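Local structure of inorganic pyrophosphatase (Coxiella burnetii, 3TR4) at residues 18-23 and 84-89; 92-97 and 161-166. The protein probably hydrolyses inorganic pyrophosphate to two phosphate ions with the help of magnesium, and works as a homohexamer. All coordinates share one frame; numbering follows the deposited sequence.

In the fold
Strand 86-99 ties the two contacts together: its first residues pair with strand 16-23 in contact 1, and its later residues carry helix 160-175 in contact 2. The centres lie about 18 Å apart, and contact 1 closes along the chain before contact 2 opens. Both belong to the mixed sheet of the pyrophosphatase fold, contact 1 joining two of its neighbouring strands and contact 2 laying the C-terminal helix against it. A manganese ion held by Asp67, Asp72 and Asp104 lies about 12 Å from the side chain of Val19 and about 10 Å from that of Glu166, so neither contact supplies a ligand of that ion.

Contact 1 of 2, residues 18-23 and 84-89; sequences NVIIEI and GVLMRV
Val19 and Met87, a selenomethionine, form a hydrogen-bonded antiparallel pair, with Val19 N to Met87 O and Met87 N to Val19 O both at 2.9 Å. The pairing runs on to Ile21, whose N donates almost straight to Val85 O (176° at the hydrogen). Ile21 O takes the N-H of Gly84 at 2.7 Å, from a donor tilted 26° out of the carbonyl plane.

Ile21 is worth following outward. Ile21 CB lies 3.7 Å from Val85 O, and Ile21 CG1, also against that oxygen, is 3.9 Å from Met87 SE. With chi2 at -63° the chain folds round, and CD1 settles against the same selenium, which thus meets the last two carbons of this branch. Beyond it, Val19 CG2 meets Val89 CG2 at 3.5 Å, the two valines set nearly perpendicular to each other. Val19, Met87 and Val89 all press on strand 72-75, which covers this face.

On the other face the Asn18 amide rests beside Leu86, Asn18 OD1 lying 3.8 Å from Leu86 CD2, and also reaches Arg88 CG. The polar ends are held by others: Asn18 ND2 by Ser9 O, and the Arg88 guanidinium by a salt bridge to Asp16. Phe40 of a neighbouring subunit packs on Ile20. The whole is an antiparallel pairing of 18-23 with 86-89 inside the mixed sheet of the pyrophosphatase fold.

Contact 2 of 2, residues 92-97 and 161-166; sequences LGIMKM and EAAKKE
Ile94 packs the sheet against helix 160-175, a helix-on-sheet packing in the pyrophosphatase fold in which the axes of strand 92-97 and helix 161-166 approach to 6.3 Å and cross at 71°. On the tight side the Ile94 CG2 methyl meets Ala162 CB at 3.8 Å and lies equally close to Ala163 N. The small alanines let the backbones come close, and Ala163 CB sits 3.6 Å from the carbonyl oxygen of Gly93. CG1 of Ile94 stands anti to the backbone N (chi1 -180°), carrying Ile94 CD1 one helical turn further on, where it touches both CB and CG of Glu166 at 4.0 Å.

Towards solvent the contact is looser and bridged by water. Lys96 starts out beside the helix rather than facing it, and its NZ comes closer than its CB; its chain also packs on Glu158 of the neighbouring strand 152-159. Lys96 NZ remains 4.7 Å from Glu166 OE1, too far for a direct salt bridge, though the opposite charges probably attract. One water donates to Ala162 O at 2.8 Å and takes only a weak bond from Lys96 NZ. A second accepts from Lys96 NZ at 2.7 Å and donates a weak bond to Glu166 OE1.

Contact 1 of 2, residues 18-23 and 84-89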
loop_
_atom_site.group_PDB
_atom_site.type_symbol
_atom_site.label_atom_id
_atom_site.label_comp_id
_atom_site.label_asym_id
_atom_site.label_seq_id
_atom_site.Cartn_x
_atom_site.Cartn_y
_atom_site.Cartn_z
ATOM N N ASN B 18 -0.520 -21.123 20.658
ATOM C CA ASN B 18 0.147 -19.891 20.255
ATOM C C ASN B 18 0.842 -20.002 18.908
ATOM O O ASN B 18 1.424 -21.033 18.573
ATOM C CB ASN B 18 1.151 -19.461 21.324
ATOM C CG ASN B 18 0.477 -19.038 22.615
ATOM O OD1 ASN B 18 -0.651 -18.546 22.604
ATOM N ND2 ASN B 18 1.169 -19.221 23.735
ATOM N N VAL B 19 0.780 -18.925 18.136
ATOM C CA VAL B 19 1.504 -18.857 16.878
ATOM C C VAL B 19 2.180 -17.503 16.763
ATOM O O VAL B 19 1.565 -16.465 17.015
ATOM C CB VAL B 19 0.571 -19.071 15.671
ATOM C CG1 VAL B 19 1.289 -18.728 14.377
ATOM C CG2 VAL B 19 0.071 -20.514 15.640
ATOM N N ILE B 20 3.458 -17.518 16.411
ATOM C CA ILE B 20 4.165 -16.289 16.095
ATOM C C ILE B 20 4.204 -16.145 14.580
ATOM O O ILE B 20 4.736 -17.003 13.875
ATOM C CB ILE B 20 5.588 -16.280 16.675
ATOM C CG1 ILE B 20 5.531 -16.260 18.206
ATOM C CG2 ILE B 20 6.359 -15.075 16.155
ATOM C CD1 ILE B 20 6.883 -16.402 18.886
ATOM N N ILE B 21 3.617 -15.066 14.082
ATOM C CA ILE B 21 3.509 -14.862 12.645
ATOM C C ILE B 21 4.840 -14.387 12.071
ATOM O O ILE B 21 5.490 -13.510 12.636
ATOM C CB ILE B 21 2.395 -13.857 12.306
ATOM C CG1 ILE B 21 1.033 -14.419 12.727
ATOM C CG2 ILE B 21 2.398 -13.540 10.819
ATOM C CD1 ILE B 21 0.636 -15.687 11.994
ATOM N N GLU B 22 5.240 -14.980 10.952
ATOM C CA GLU B 22 6.502 -14.633 10.311
ATOM C C GLU B 22 6.268 -13.998 8.944
ATOM O O GLU B 22 7.030 -13.135 8.514
ATOM C CB GLU B 22 7.401 -15.872 10.198
ATOM C CG GLU B 22 7.948 -16.360 11.540
ATOM C CD GLU B 22 8.698 -17.679 11.436
ATOM O OE1 GLU B 22 8.232 -18.576 10.701
ATOM O OE2 GLU B 22 9.754 -17.818 12.090
ATOM N N ILE B 23 5.199 -14.421 8.273
ATOM C CA ILE B 23 4.860 -13.919 6.945
ATOM C C ILE B 23 3.364 -13.642 6.862
ATOM O O ILE B 23 2.558 -14.531 7.123
ATOM C CB ILE B 23 5.197 -14.959 5.860
ATOM C CG1 ILE B 23 6.641 -15.442 6.000
ATOM C CG2 ILE B 23 4.925 -14.391 4.471
ATOM C CD1 ILE B 23 6.970 -16.603 5.094
ATOM N N GLY B 84 5.898 -10.979 13.390
ATOM C CA GLY B 84 6.450 -10.752 14.713
ATOM C C GLY B 84 5.386 -10.751 15.791
ATOM O O GLY B 84 5.693 -10.719 16.983
ATOM N N VAL B 85 4.129 -10.793 15.366
ATOM C CA VAL B 85 3.000 -10.751 16.283
ATOM C C VAL B 85 2.591 -12.157 16.719
ATOM O O VAL B 85 2.636 -13.096 15.931
ATOM C CB VAL B 85 1.801 -10.031 15.634
ATOM C CG1 VAL B 85 0.548 -10.187 16.480
ATOM C CG2 VAL B 85 2.132 -8.560 15.422
ATOM N N LEU B 86 2.208 -12.295 17.983
ATOM C CA LEU B 86 1.735 -13.574 18.504
ATOM C C LEU B 86 0.210 -13.586 18.512
ATOM O O LEU B 86 -0.420 -12.570 18.791
ATOM C CB LEU B 86 2.279 -13.809 19.915
ATOM C CG LEU B 86 2.087 -15.199 20.526
ATOM C CD1 LEU B 86 3.109 -15.448 21.622
ATOM C CD2 LEU B 86 0.670 -15.384 21.053
HETATM N N MSE B 87 -0.382 -14.731 18.194
HETATM C CA MSE B 87 -1.833 -14.856 18.210
HETATM C C MSE B 87 -2.276 -16.241 18.664
HETATM O O MSE B 87 -1.534 -17.217 18.542
HETATM C CB MSE B 87 -2.425 -14.517 16.838
HETATM C CG MSE B 87 -1.961 -15.412 15.705
HETATM SE SE MSE B 87 -2.620 -14.774 13.972
HETATM C CE MSE B 87 -4.537 -14.812 14.350
ATOM N N ARG B 88 -3.488 -16.312 19.205
ATOM C CA ARG B 88 -4.040 -17.568 19.679
ATOM C C ARG B 88 -4.966 -18.148 18.619
ATOM O O ARG B 88 -5.896 -17.480 18.163
ATOM C CB ARG B 88 -4.788 -17.350 20.995
ATOM C CG ARG B 88 -3.879 -16.905 22.136
ATOM C CD ARG B 88 -4.660 -16.542 23.391
ATOM N NE ARG B 88 -5.565 -17.610 23.801
ATOM C CZ ARG B 88 -6.868 -17.443 24.008
ATOM N NH1 ARG B 88 -7.417 -16.246 23.852
ATOM N NH2 ARG B 88 -7.621 -18.470 24.375
ATOM N N VAL B 89 -4.707 -19.393 18.230
ATOM C CA VAL B 89 -5.429 -20.014 17.128
ATOM C C VAL B 89 -5.960 -21.397 17.490
ATOM O O VAL B 89 -5.620 -21.959 18.531
ATOM C CB VAL B 89 -4.530 -20.132 15.867
ATOM C CG1 VAL B 89 -4.001 -18.769 15.461
ATOM C CG2 VAL B 89 -3.381 -21.092 16.120
#

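Contact 2 of 2, residues 92-97 and 161-166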
loop_
_atom_site.group_PDB
_atom_site.type_symbol
_atom_site.label_atom_id
_atom_site.label_comp_id
_atom_site.label_asym_id
_atom_site.label_seq_id
_atom_site.Cartn_x
_atom_site.Cartn_y
_atom_site.Cartn_z
ATOM N N LEU B 92 -7.790 -26.615 12.250
ATOM C CA LEU B 92 -8.860 -27.189 11.447
ATOM C C LEU B 92 -8.386 -28.495 10.828
ATOM O O LEU B 92 -9.172 -29.407 10.577
ATOM C CB LEU B 92 -9.255 -26.231 10.327
ATOM C CG LEU B 92 -9.850 -24.884 10.726
ATOM C CD1 LEU B 92 -10.130 -24.063 9.479
ATOM C CD2 LEU B 92 -11.122 -25.082 11.543
ATOM N N GLY B 93 -7.088 -28.573 10.569
ATOM C CA GLY B 93 -6.525 -29.727 9.902
ATOM C C GLY B 93 -5.048 -29.526 9.655
ATOM O O GLY B 93 -4.427 -28.633 10.233
ATOM N N ILE B 94 -4.482 -30.358 8.794
ATOM C CA ILE B 94 -3.057 -30.283 8.513
ATOM C C ILE B 94 -2.776 -30.583 7.047
ATOM O O ILE B 94 -3.394 -31.464 6.453
ATOM C CB ILE B 94 -2.258 -31.228 9.440
ATOM C CG1 ILE B 94 -0.758 -31.148 9.146
ATOM C CG2 ILE B 94 -2.776 -32.659 9.332
ATOM C CD1 ILE B 94 0.094 -31.875 10.169
HETATM N N MSE B 95 -1.859 -29.824 6.460
HETATM C CA MSE B 95 -1.431 -30.071 5.096
HETATM C C MSE B 95 -0.174 -30.931 5.107
HETATM O O MSE B 95 0.878 -30.502 5.576
HETATM C CB MSE B 95 -1.156 -28.746 4.382
HETATM C CG MSE B 95 -0.935 -28.883 2.888
HETATM SE SE MSE B 95 -0.295 -27.227 2.097
HETATM C CE MSE B 95 1.522 -27.260 2.817
ATOM N N LYS B 96 -0.291 -32.151 4.597
ATOM C CA LYS B 96 0.835 -33.069 4.555
ATOM C C LYS B 96 1.718 -32.750 3.356
ATOM O O LYS B 96 1.230 -32.632 2.232
ATOM C CB LYS B 96 0.338 -34.513 4.469
ATOM C CG LYS B 96 -0.441 -34.975 5.691
ATOM C CD LYS B 96 0.469 -35.149 6.898
ATOM C CE LYS B 96 -0.284 -35.755 8.074
ATOM N NZ LYS B 96 0.615 -36.070 9.219
HETATM N N MSE B 97 3.016 -32.599 3.594
HETATM C CA MSE B 97 3.934 -32.288 2.509
HETATM C C MSE B 97 5.358 -32.681 2.864
HETATM O O MSE B 97 5.697 -32.835 4.037
HETATM C CB MSE B 97 3.859 -30.798 2.137
HETATM C CG MSE B 97 5.004 -29.934 2.662
HETATM SE SE MSE B 97 4.949 -28.069 2.021
HETATM C CE MSE B 97 5.080 -28.380 0.104
ATOM N N GLU B 161 -7.890 -34.239 13.936
ATOM C CA GLU B 161 -7.263 -35.262 14.767
ATOM C C GLU B 161 -5.810 -35.499 14.356
ATOM O O GLU B 161 -4.940 -35.680 15.208
ATOM C CB GLU B 161 -8.051 -36.574 14.709
ATOM C CG GLU B 161 -7.387 -37.718 15.460
ATOM C CD GLU B 161 -7.111 -37.378 16.914
ATOM O OE1 GLU B 161 -7.959 -36.707 17.541
ATOM O OE2 GLU B 161 -6.042 -37.776 17.425
ATOM N N ALA B 162 -5.552 -35.499 13.053
ATOM C CA ALA B 162 -4.186 -35.628 12.555
ATOM C C ALA B 162 -3.348 -34.429 12.986
ATOM O O ALA B 162 -2.187 -34.579 13.366
ATOM C CB ALA B 162 -4.171 -35.770 11.043
ATOM N N ALA B 163 -3.939 -33.239 12.933
ATOM C CA ALA B 163 -3.221 -32.030 13.325
ATOM C C ALA B 163 -2.837 -32.109 14.797
ATOM O O ALA B 163 -1.725 -31.742 15.186
ATOM C CB ALA B 163 -4.068 -30.789 13.054
ATOM N N LYS B 164 -3.769 -32.601 15.607
ATOM C CA LYS B 164 -3.554 -32.766 17.038
ATOM C C LYS B 164 -2.384 -33.703 17.326
ATOM O O LYS B 164 -1.511 -33.387 18.136
ATOM C CB LYS B 164 -4.828 -33.295 17.697
ATOM C CG LYS B 164 -4.749 -33.454 19.205
ATOM C CD LYS B 164 -6.130 -33.730 19.775
ATOM C CE LYS B 164 -6.114 -33.748 21.291
ATOM N NZ LYS B 164 -7.492 -33.708 21.848
ATOM N N LYS B 165 -2.374 -34.855 16.662
ATOM C CA LYS B 165 -1.293 -35.820 16.822
ATOM C C LYS B 165 0.064 -35.167 16.591
ATOM O O LYS B 165 0.949 -35.242 17.441
ATOM C CB LYS B 165 -1.469 -36.996 15.862
ATOM C CG LYS B 165 -2.573 -37.960 16.252
ATOM C CD LYS B 165 -2.640 -39.122 15.276
ATOM C CE LYS B 165 -1.288 -39.806 15.143
ATOM N NZ LYS B 165 -1.322 -40.922 14.159
ATOM N N GLU B 166 0.215 -34.523 15.436
ATOM C CA GLU B 166 1.467 -33.878 15.069
ATOM C C GLU B 166 1.830 -32.779 16.061
ATOM O O GLU B 166 2.995 -32.620 16.430
ATOM C CB GLU B 166 1.373 -33.302 13.655
ATOM C CG GLU B 166 2.643 -32.611 13.187
ATOM C CD GLU B 166 3.798 -33.579 13.006
ATOM O OE1 GLU B 166 3.537 -34.762 12.697
ATOM O OE2 GLU B 166 4.964 -33.159 13.180
HETATM O O HOH W 1 -0.656 -36.663 12.274
HETATM O O HOH W 2 2.567 -34.351 9.876
#